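Local coordinates for substrate binding periplasmic protein (Ralstonia solanacearum, PDB 3LOP), which holds leucine in the cleft between its two lobes and probably presents such amino acids to a membrane transporter from the periplasm, at residues Asp130-Ala135 and Gln224-Ser229; Ile200-Thr205 and Ser229-Gly234; Pro208-Val213 and Gly234-Val239. All coordinates share one frame; numbering follows the deposited sequence.

Interaction 1 (Asp130-Ala135 and Gln224-Ser229); sequences DKMITA and QLLGLS
Asp130 O lies on the helix whose Met132 and Ile133 press on Leu226, and it is gripped twice by Thr134: the backbone N at 3.0 Å and the hydroxyl OG1 at 2.7 Å. The two donors reach it from opposite faces of the carbonyl plane, with OG1 tilted 27° from that plane, so the Thr134 side chain is folded back against its own helix. Across the contact there is no hydrogen bond. Met132, present as selenomethionine, does most of the touching. Its CB lies 3.7 Å from Leu226 CD1, and the two side chains pass alongside, running opposite ways. The chain then runs out straight to SE and bends sharply at its last torsion (chi3 -88°), which lays CE against the strand backbone, 3.3 Å from Gly227 O. SE itself is 3.6 Å from Gly227 O, so selenium and its methyl both rest against this carbonyl. This is the packing of an alpha/beta lobe of the periplasmic binding protein fold: helix 125-138 lies over one face of a four-stranded parallel sheet, and its segment 130-135 runs nearly antiparallel (163°) to the edge strand 224-227, their axes 9.8 Å apart at closest. Leu226 carries CG in the crowded position between its backbone N and carbonyl carbon, with CD1 turned toward the helix. Ile133 reaches the same methyl more loosely, CD1 to CD1 at 4.4 Å, and its other neighbours include Thr164 and Leu165 of helix 152-166. Phe201 of the adjacent strand meets Met132, Leu226 and Leu228, extending the apolar layer across the sheet. Beyond the strand end, Ser229 OG is hydrogen-bonded to Glu128 of helix 125-138.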
loop_
_atom_site.group_PDB
_atom_site.type_symbol
_atom_site.label_atom_id
_atom_site.label_comp_id
_atom_site.label_asym_id
_atom_site.label_seq_id
_atom_site.Cartn_x
_atom_site.Cartn_y
_atom_site.Cartn_z
ATOM N N ASP A 130 -12.312 1.975 -10.021
ATOM C CA ASP A 130 -13.536 2.654 -10.431
ATOM C C ASP A 130 -13.238 4.093 -10.832
ATOM O O ASP A 130 -13.632 4.549 -11.906
ATOM C CB ASP A 130 -14.565 2.669 -9.293
ATOM C CG ASP A 130 -15.219 1.322 -9.076
ATOM O OD1 ASP A 130 -15.306 0.537 -10.043
ATOM O OD2 ASP A 130 -15.665 1.055 -7.939
ATOM N N LYS A 131 -12.532 4.810 -9.968
ATOM C CA LYS A 131 -12.218 6.207 -10.236
ATOM C C LYS A 131 -11.362 6.416 -11.487
ATOM O O LYS A 131 -11.698 7.239 -12.338
ATOM C CB LYS A 131 -11.531 6.826 -9.017
ATOM C CG LYS A 131 -11.793 8.318 -8.844
ATOM C CD LYS A 131 -11.271 8.815 -7.504
ATOM C CE LYS A 131 -11.580 10.287 -7.294
ATOM N NZ LYS A 131 -13.044 10.551 -7.307
HETATM N N MSE A 132 -10.270 5.665 -11.607
HETATM C CA MSE A 132 -9.379 5.805 -12.760
HETATM C C MSE A 132 -9.974 5.331 -14.080
HETATM O O MSE A 132 -9.848 6.008 -15.101
HETATM C CB MSE A 132 -8.065 5.053 -12.523
HETATM C CG MSE A 132 -7.131 5.710 -11.530
HETATM SE SE MSE A 132 -5.430 4.791 -11.435
HETATM C CE MSE A 132 -5.873 3.487 -10.082
ATOM N N ILE A 133 -10.603 4.163 -14.068
ATOM C CA ILE A 133 -11.187 3.627 -15.288
ATOM C C ILE A 133 -12.368 4.472 -15.755
ATOM O O ILE A 133 -12.503 4.752 -16.945
ATOM C CB ILE A 133 -11.623 2.152 -15.094
ATOM C CG1 ILE A 133 -10.396 1.293 -14.774
ATOM C CG2 ILE A 133 -12.304 1.633 -16.354
ATOM C CD1 ILE A 133 -9.338 1.296 -15.864
ATOM N N THR A 134 -13.213 4.898 -14.823
ATOM C CA THR A 134 -14.358 5.720 -15.196
ATOM C C THR A 134 -13.883 7.035 -15.809
ATOM O O THR A 134 -14.512 7.563 -16.726
ATOM C CB THR A 134 -15.263 6.005 -13.984
ATOM O OG1 THR A 134 -15.796 4.771 -13.495
ATOM C CG2 THR A 134 -16.415 6.919 -14.376
ATOM N N ALA A 135 -12.768 7.557 -15.305
ATOM C CA ALA A 135 -12.213 8.798 -15.834
ATOM C C ALA A 135 -11.798 8.587 -17.290
ATOM O O ALA A 135 -12.034 9.449 -18.138
ATOM C CB ALA A 135 -11.015 9.238 -15.000
ATOM N N GLN A 224 -1.575 5.559 -22.672
ATOM C CA GLN A 224 -1.601 6.317 -21.425
ATOM C C GLN A 224 -1.392 5.257 -20.349
ATOM O O GLN A 224 -1.994 4.188 -20.406
ATOM C CB GLN A 224 -2.970 6.978 -21.244
ATOM C CG GLN A 224 -3.254 7.489 -19.835
ATOM C CD GLN A 224 -2.348 8.632 -19.438
ATOM O OE1 GLN A 224 -2.233 9.621 -20.164
ATOM N NE2 GLN A 224 -1.700 8.511 -18.280
ATOM N N LEU A 225 -0.540 5.545 -19.372
ATOM C CA LEU A 225 -0.271 4.582 -18.318
ATOM C C LEU A 225 -0.898 4.988 -16.993
ATOM O O LEU A 225 -0.946 6.170 -16.648
ATOM C CB LEU A 225 1.241 4.409 -18.148
ATOM C CG LEU A 225 1.981 3.944 -19.408
ATOM C CD1 LEU A 225 3.482 4.098 -19.213
ATOM C CD2 LEU A 225 1.611 2.499 -19.723
ATOM N N LEU A 226 -1.389 3.995 -16.261
ATOM C CA LEU A 226 -1.994 4.220 -14.956
ATOM C C LEU A 226 -1.863 2.930 -14.160
ATOM O O LEU A 226 -1.656 1.865 -14.738
ATOM C CB LEU A 226 -3.470 4.619 -15.091
ATOM C CG LEU A 226 -4.448 3.671 -15.788
ATOM C CD1 LEU A 226 -5.868 4.036 -15.377
ATOM C CD2 LEU A 226 -4.284 3.756 -17.299
ATOM N N GLY A 227 -1.979 3.017 -12.840
ATOM C CA GLY A 227 -1.843 1.818 -12.035
ATOM C C GLY A 227 -2.267 1.974 -10.592
ATOM O O GLY A 227 -2.591 3.072 -10.137
ATOM N N LEU A 228 -2.261 0.854 -9.875
ATOM C CA LEU A 228 -2.653 0.809 -8.470
ATOM C C LEU A 228 -1.651 1.474 -7.528
ATOM O O LEU A 228 -0.489 1.679 -7.881
ATOM C CB LEU A 228 -2.849 -0.645 -8.036
ATOM C CG LEU A 228 -4.001 -1.408 -8.695
ATOM C CD1 LEU A 228 -3.951 -2.874 -8.277
ATOM C CD2 LEU A 228 -5.325 -0.778 -8.303
ATOM N N SER A 229 -2.115 1.788 -6.320
ATOM C CA SER A 229 -1.284 2.429 -5.302
ATOM C C SER A 229 -0.170 1.515 -4.796
ATOM O O SER A 229 0.608 1.888 -3.916
ATOM C CB SER A 229 -2.147 2.898 -4.130
ATOM O OG SER A 229 -2.786 1.805 -3.499
#

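Interaction 2 (Ile200-Thr205 and Ser229-Gly234). With LEU (leucine), chain B.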
loop_
_atom_site.group_PDB
_atom_site.type_symbol
_atom_site.label_atom_id
_atom_site.label_comp_id
_atom_site.label_asym_id
_atom_site.label_seq_id
_atom_site.Cartn_x
_atom_site.Cartn_y
_atom_site.Cartn_z
ATOM N N ILE A 200 -3.071 1.533 -20.665
ATOM C CA ILE A 200 -2.679 0.272 -20.052
ATOM C C ILE A 200 -2.676 0.464 -18.546
ATOM O O ILE A 200 -2.005 1.358 -18.025
ATOM C CB ILE A 200 -1.279 -0.179 -20.505
ATOM C CG1 ILE A 200 -1.311 -0.548 -21.990
ATOM C CG2 ILE A 200 -0.829 -1.374 -19.672
ATOM C CD1 ILE A 200 0.060 -0.845 -22.580
ATOM N N PHE A 201 -3.441 -0.378 -17.861
ATOM C CA PHE A 201 -3.552 -0.329 -16.413
ATOM C C PHE A 201 -2.578 -1.333 -15.810
ATOM O O PHE A 201 -2.518 -2.487 -16.238
ATOM C CB PHE A 201 -4.985 -0.657 -16.000
ATOM C CG PHE A 201 -5.232 -0.548 -14.525
ATOM C CD1 PHE A 201 -4.966 -1.618 -13.679
ATOM C CD2 PHE A 201 -5.716 0.636 -13.982
ATOM C CE1 PHE A 201 -5.179 -1.511 -12.307
ATOM C CE2 PHE A 201 -5.931 0.754 -12.612
ATOM C CZ PHE A 201 -5.662 -0.322 -11.774
ATOM N N LEU A 202 -1.809 -0.887 -14.823
ATOM C CA LEU A 202 -0.823 -1.751 -14.187
ATOM C C LEU A 202 -1.276 -2.325 -12.847
ATOM O O LEU A 202 -1.258 -1.637 -11.825
ATOM C CB LEU A 202 0.491 -0.987 -13.991
ATOM C CG LEU A 202 1.037 -0.222 -15.202
ATOM C CD1 LEU A 202 2.301 0.522 -14.793
ATOM C CD2 LEU A 202 1.321 -1.184 -16.355
ATOM N N GLY A 203 -1.692 -3.587 -12.869
ATOM C CA GLY A 203 -2.101 -4.264 -11.649
ATOM C C GLY A 203 -0.877 -5.054 -11.246
ATOM O O GLY A 203 -0.858 -6.287 -11.304
ATOM N N ALA A 204 0.155 -4.325 -10.837
ATOM C CA ALA A 204 1.430 -4.924 -10.487
ATOM C C ALA A 204 2.123 -4.250 -9.317
ATOM O O ALA A 204 1.637 -3.261 -8.765
ATOM C CB ALA A 204 2.341 -4.875 -11.700
ATOM N N THR A 205 3.270 -4.808 -8.948
ATOM C CA THR A 205 4.077 -4.267 -7.869
ATOM C C THR A 205 5.114 -3.322 -8.472
ATOM O O THR A 205 5.268 -3.249 -9.691
ATOM C CB THR A 205 4.764 -5.392 -7.077
ATOM O OG1 THR A 205 5.466 -6.255 -7.981
ATOM C CG2 THR A 205 3.721 -6.204 -6.312
ATOM N N SER A 229 -2.115 1.788 -6.320
ATOM C CA SER A 229 -1.284 2.429 -5.302
ATOM C C SER A 229 -0.170 1.515 -4.796
ATOM O O SER A 229 0.608 1.888 -3.916
ATOM C CB SER A 229 -2.147 2.898 -4.130
ATOM O OG SER A 229 -2.786 1.805 -3.499
ATOM N N SER A 230 -0.112 0.307 -5.346
ATOM C CA SER A 230 0.934 -0.640 -4.993
ATOM C C SER A 230 2.206 -0.181 -5.708
ATOM O O SER A 230 3.298 -0.686 -5.451
ATOM C CB SER A 230 0.546 -2.044 -5.461
ATOM O OG SER A 230 0.142 -2.035 -6.822
ATOM N N ILE A 231 2.041 0.782 -6.610
ATOM C CA ILE A 231 3.149 1.335 -7.382
ATOM C C ILE A 231 3.437 2.778 -6.963
ATOM O O ILE A 231 2.719 3.700 -7.341
ATOM C CB ILE A 231 2.818 1.317 -8.883
ATOM C CG1 ILE A 231 2.508 -0.116 -9.321
ATOM C CG2 ILE A 231 3.983 1.894 -9.682
ATOM C CD1 ILE A 231 1.831 -0.217 -10.673
ATOM N N ASP A 232 4.490 2.966 -6.176
ATOM C CA ASP A 232 4.876 4.295 -5.712
ATOM C C ASP A 232 5.377 5.086 -6.925
ATOM O O ASP A 232 6.370 4.710 -7.548
ATOM C CB ASP A 232 5.992 4.157 -4.672
ATOM C CG ASP A 232 6.308 5.461 -3.974
ATOM O OD1 ASP A 232 6.431 6.493 -4.667
ATOM O OD2 ASP A 232 6.446 5.448 -2.732
ATOM N N PRO A 233 4.699 6.191 -7.278
ATOM C CA PRO A 233 5.138 6.978 -8.438
ATOM C C PRO A 233 6.551 7.538 -8.312
ATOM O O PRO A 233 7.213 7.803 -9.317
ATOM C CB PRO A 233 4.074 8.071 -8.539
ATOM C CG PRO A 233 3.651 8.255 -7.117
ATOM C CD PRO A 233 3.553 6.834 -6.611
ATOM N N GLY A 234 7.004 7.719 -7.077
ATOM C CA GLY A 234 8.342 8.234 -6.853
ATOM C C GLY A 234 9.357 7.196 -7.279
ATOM O O GLY A 234 10.326 7.502 -7.973
HETATM N N LEU B . 0.966 -5.172 -1.140
HETATM C CA LEU B . 1.645 -5.205 -2.466
HETATM C C LEU B . 2.440 -3.931 -2.676
HETATM O O LEU B . 3.362 -3.963 -3.514
HETATM C CB LEU B . 0.602 -5.343 -3.561
HETATM C CG LEU B . -0.326 -6.472 -3.131
HETATM C CD1 LEU B . -1.715 -6.157 -3.469
HETATM C CD2 LEU B . 0.100 -7.742 -3.751
HETATM O OXT LEU B . 2.124 -2.924 -2.002
#
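Ala204 O is met by a hydroxyl and by a hydrocarbon branch just where the chain leaves the strand in an inverse gamma turn centred on Gly203. Ser230 OG donates to it at 2.7 Å, with the donor tilted 27° from the carbonyl plane, while Ile231 CG1 presses on the same oxygen at 3.3 Å. Ser230 can reach because chi1 (50°) holds its hydroxyl between backbone N and carbonyl carbon. The turn itself is closed by a weak bond of 3.2 Å from Ala204 N to Leu202 O. Ile231 CD1 tucks in beneath, 3.7 Å from Leu202 CB, and also touches Leu202 O; one isoleucine branch thus lies along the backbone of the turn and reaches back to the last apolar side chain of the strand. Bound leucine borders the contact on its polar side. Its CB lies 3.8 Å from Ser230 CB, and Thr205 CG2 comes within 3.6 Å of its carboxylate O. Further on, Asp232 caps the helix that starts at Pro233: OD1 accepts from Gly234 N at 2.8 Å, nearly end-on to its C-O bond. The other oxygen, OD2, takes the backbone N of Arg285, whose NH1 is hydrogen-bonded to the leucine, which makes Asp232 a second-shell residue. Loops leaving the carboxyl ends of adjacent parallel strands and meeting around an amino acid in this way form one wall of the interlobe ligand cleft of the periplasmic binding proteins.

Interaction 3 (Pro208-Val213 and Gly234-Val239)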
loop_
_atom_site.group_PDB
_atom_site.type_symbol
_atom_site.label_atom_id
_atom_site.label_comp_id
_atom_site.label_asym_id
_atom_site.label_seq_id
_atom_site.Cartn_x
_atom_site.Cartn_y
_atom_site.Cartn_z
ATOM N N PRO A 208 8.204 -4.781 -11.231
ATOM C CA PRO A 208 7.722 -5.163 -12.561
ATOM C C PRO A 208 7.051 -3.988 -13.273
ATOM O O PRO A 208 7.164 -3.841 -14.488
ATOM C CB PRO A 208 6.759 -6.320 -12.269
ATOM C CG PRO A 208 6.345 -6.095 -10.840
ATOM C CD PRO A 208 7.628 -5.650 -10.191
ATOM N N ALA A 209 6.362 -3.143 -12.514
ATOM C CA ALA A 209 5.707 -1.984 -13.109
ATOM C C ALA A 209 6.755 -1.077 -13.754
ATOM O O ALA A 209 6.586 -0.630 -14.890
ATOM C CB ALA A 209 4.930 -1.208 -12.044
ATOM N N ALA A 210 7.836 -0.814 -13.026
ATOM C CA ALA A 210 8.909 0.043 -13.521
ATOM C C ALA A 210 9.568 -0.538 -14.767
ATOM O O ALA A 210 9.795 0.174 -15.748
ATOM C CB ALA A 210 9.949 0.256 -12.430
ATOM N N GLN A 211 9.876 -1.831 -14.733
ATOM C CA GLN A 211 10.502 -2.477 -15.878
ATOM C C GLN A 211 9.563 -2.477 -17.077
ATOM O O GLN A 211 9.992 -2.245 -18.209
ATOM C CB GLN A 211 10.917 -3.904 -15.525
ATOM C CG GLN A 211 12.111 -3.957 -14.589
ATOM C CD GLN A 211 13.371 -3.405 -15.231
ATOM O OE1 GLN A 211 14.358 -3.130 -14.550
ATOM N NE2 GLN A 211 13.346 -3.250 -16.553
ATOM N N PHE A 212 8.280 -2.726 -16.836
ATOM C CA PHE A 212 7.324 -2.724 -17.933
ATOM C C PHE A 212 7.251 -1.335 -18.566
ATOM O O PHE A 212 7.334 -1.191 -19.784
ATOM C CB PHE A 212 5.924 -3.120 -17.452
ATOM C CG PHE A 212 4.889 -3.062 -18.537
ATOM C CD1 PHE A 212 4.657 -4.163 -19.356
ATOM C CD2 PHE A 212 4.203 -1.878 -18.795
ATOM C CE1 PHE A 212 3.759 -4.080 -20.423
ATOM C CE2 PHE A 212 3.307 -1.785 -19.856
ATOM C CZ PHE A 212 3.085 -2.889 -20.673
ATOM N N VAL A 213 7.094 -0.310 -17.735
ATOM C CA VAL A 213 7.000 1.055 -18.241
ATOM C C VAL A 213 8.234 1.479 -19.034
ATOM O O VAL A 213 8.109 2.015 -20.135
ATOM C CB VAL A 213 6.752 2.059 -17.090
ATOM C CG1 VAL A 213 6.805 3.486 -17.612
ATOM C CG2 VAL A 213 5.391 1.792 -16.467
ATOM N N GLY A 234 7.004 7.719 -7.077
ATOM C CA GLY A 234 8.342 8.234 -6.853
ATOM C C GLY A 234 9.357 7.196 -7.279
ATOM O O GLY A 234 10.326 7.502 -7.973
ATOM N N ILE A 235 9.126 5.957 -6.863
ATOM C CA ILE A 235 10.009 4.852 -7.208
ATOM C C ILE A 235 9.917 4.569 -8.704
ATOM O O ILE A 235 10.924 4.312 -9.367
ATOM C CB ILE A 235 9.613 3.569 -6.454
ATOM C CG1 ILE A 235 9.628 3.822 -4.946
ATOM C CG2 ILE A 235 10.559 2.437 -6.824
ATOM C CD1 ILE A 235 9.163 2.637 -4.123
ATOM N N LEU A 236 8.701 4.626 -9.234
ATOM C CA LEU A 236 8.470 4.362 -10.646
ATOM C C LEU A 236 9.294 5.265 -11.561
ATOM O O LEU A 236 9.976 4.784 -12.465
ATOM C CB LEU A 236 6.979 4.516 -10.971
ATOM C CG LEU A 236 6.534 4.218 -12.406
ATOM C CD1 LEU A 236 6.844 2.773 -12.756
ATOM C CD2 LEU A 236 5.042 4.476 -12.547
ATOM N N GLN A 237 9.243 6.571 -11.326
ATOM C CA GLN A 237 9.992 7.488 -12.176
ATOM C C GLN A 237 11.500 7.338 -11.999
ATOM O O GLN A 237 12.264 7.552 -12.937
ATOM C CB GLN A 237 9.553 8.937 -11.929
ATOM C CG GLN A 237 9.885 9.505 -10.569
ATOM C CD GLN A 237 9.306 10.898 -10.385
ATOM O OE1 GLN A 237 8.134 11.056 -10.038
ATOM N NE2 GLN A 237 10.119 11.913 -10.637
ATOM N N LYS A 238 11.930 6.951 -10.803
ATOM C CA LYS A 238 13.354 6.764 -10.538
ATOM C C LYS A 238 13.915 5.576 -11.315
ATOM O O LYS A 238 14.945 5.683 -11.984
ATOM C CB LYS A 238 13.588 6.549 -9.039
ATOM C CG LYS A 238 14.973 6.011 -8.688
ATOM C CD LYS A 238 16.083 6.964 -9.104
ATOM C CE LYS A 238 16.007 8.275 -8.341
ATOM N NZ LYS A 238 17.113 9.199 -8.712
ATOM N N VAL A 239 13.224 4.446 -11.231
ATOM C CA VAL A 239 13.662 3.228 -11.901
ATOM C C VAL A 239 13.375 3.189 -13.401
ATOM O O VAL A 239 14.235 2.798 -14.188
ATOM C CB VAL A 239 13.025 1.990 -11.233
ATOM C CG1 VAL A 239 13.493 0.718 -11.924
ATOM C CG2 VAL A 239 13.394 1.960 -9.755
#
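Leu236 and Ala210 form the tight part of this helix pair, with their CA atoms only 5.2 Å apart. Leu236 points its CD1 straight at the backbone of the other helix, 3.5 Å from Ala210 CA and 3.7 Å from Ala210 N. Its CG stands opposite its own backbone N (chi1 -178°), and this carries the isobutyl group across the gap rather than along its own helix. The small side chain of Ala210 allows so close an approach, and its CB is pressed in turn by Val239 CG1 at 3.6 Å. Val239, though closely packed here, is partly exposed and marks the solvent side of the contact, as does Gln211. The looser contacts lie instead on the buried side. Val213 CG2 meets Leu236 CD1 at 4.1 Å, the two side chains roughly perpendicular, and Ala209 CB touches the same methyl only at 4.5 Å. No hydrogen bond joins the two segments; the side chains that meet are all apolar. The axes of the two segments approach to 8.8 Å and cross at -43°, running in broadly the same direction. An outside polar link comes from Arg214, whose NH2 is hydrogen-bonded to Val239 O. Beneath helix 206-218, Phe212 and Val213 lie on Leu202 of strand 199-203, and Phe212 also touches Val189 and Leu192 of helix 186-194. The short helix 242-245 packs against both helices of the pair: Val245 touches Val213 and Leu236, with Tyr248 against Leu236 as well.

In the fold
All three contacts are largely buried and belong to one lobe, but their chemistry differs. Interactions 1 and 3, helix-on-strand and helix-on-helix, join apolar side chains without hydrogen bonds across them, and only interaction 3 opens to solvent, at partly exposed Val239. Interaction 2, nearest the chain's centre, mixes a serine hydroxyl bond with apolar packing and borders the bound leucine. Strands 199-203 and 224-227 are sheet neighbours, tied by Leu202 N to Leu226 O; Phe201 faces the helix of interaction 1, whereas Leu202 faces helix 206-218 of interaction 3 on the opposite face. Ser229 is shared by interactions 1 and 2, Gly234 by 2 and 3, and Ile231 touches Ala209 and Leu236.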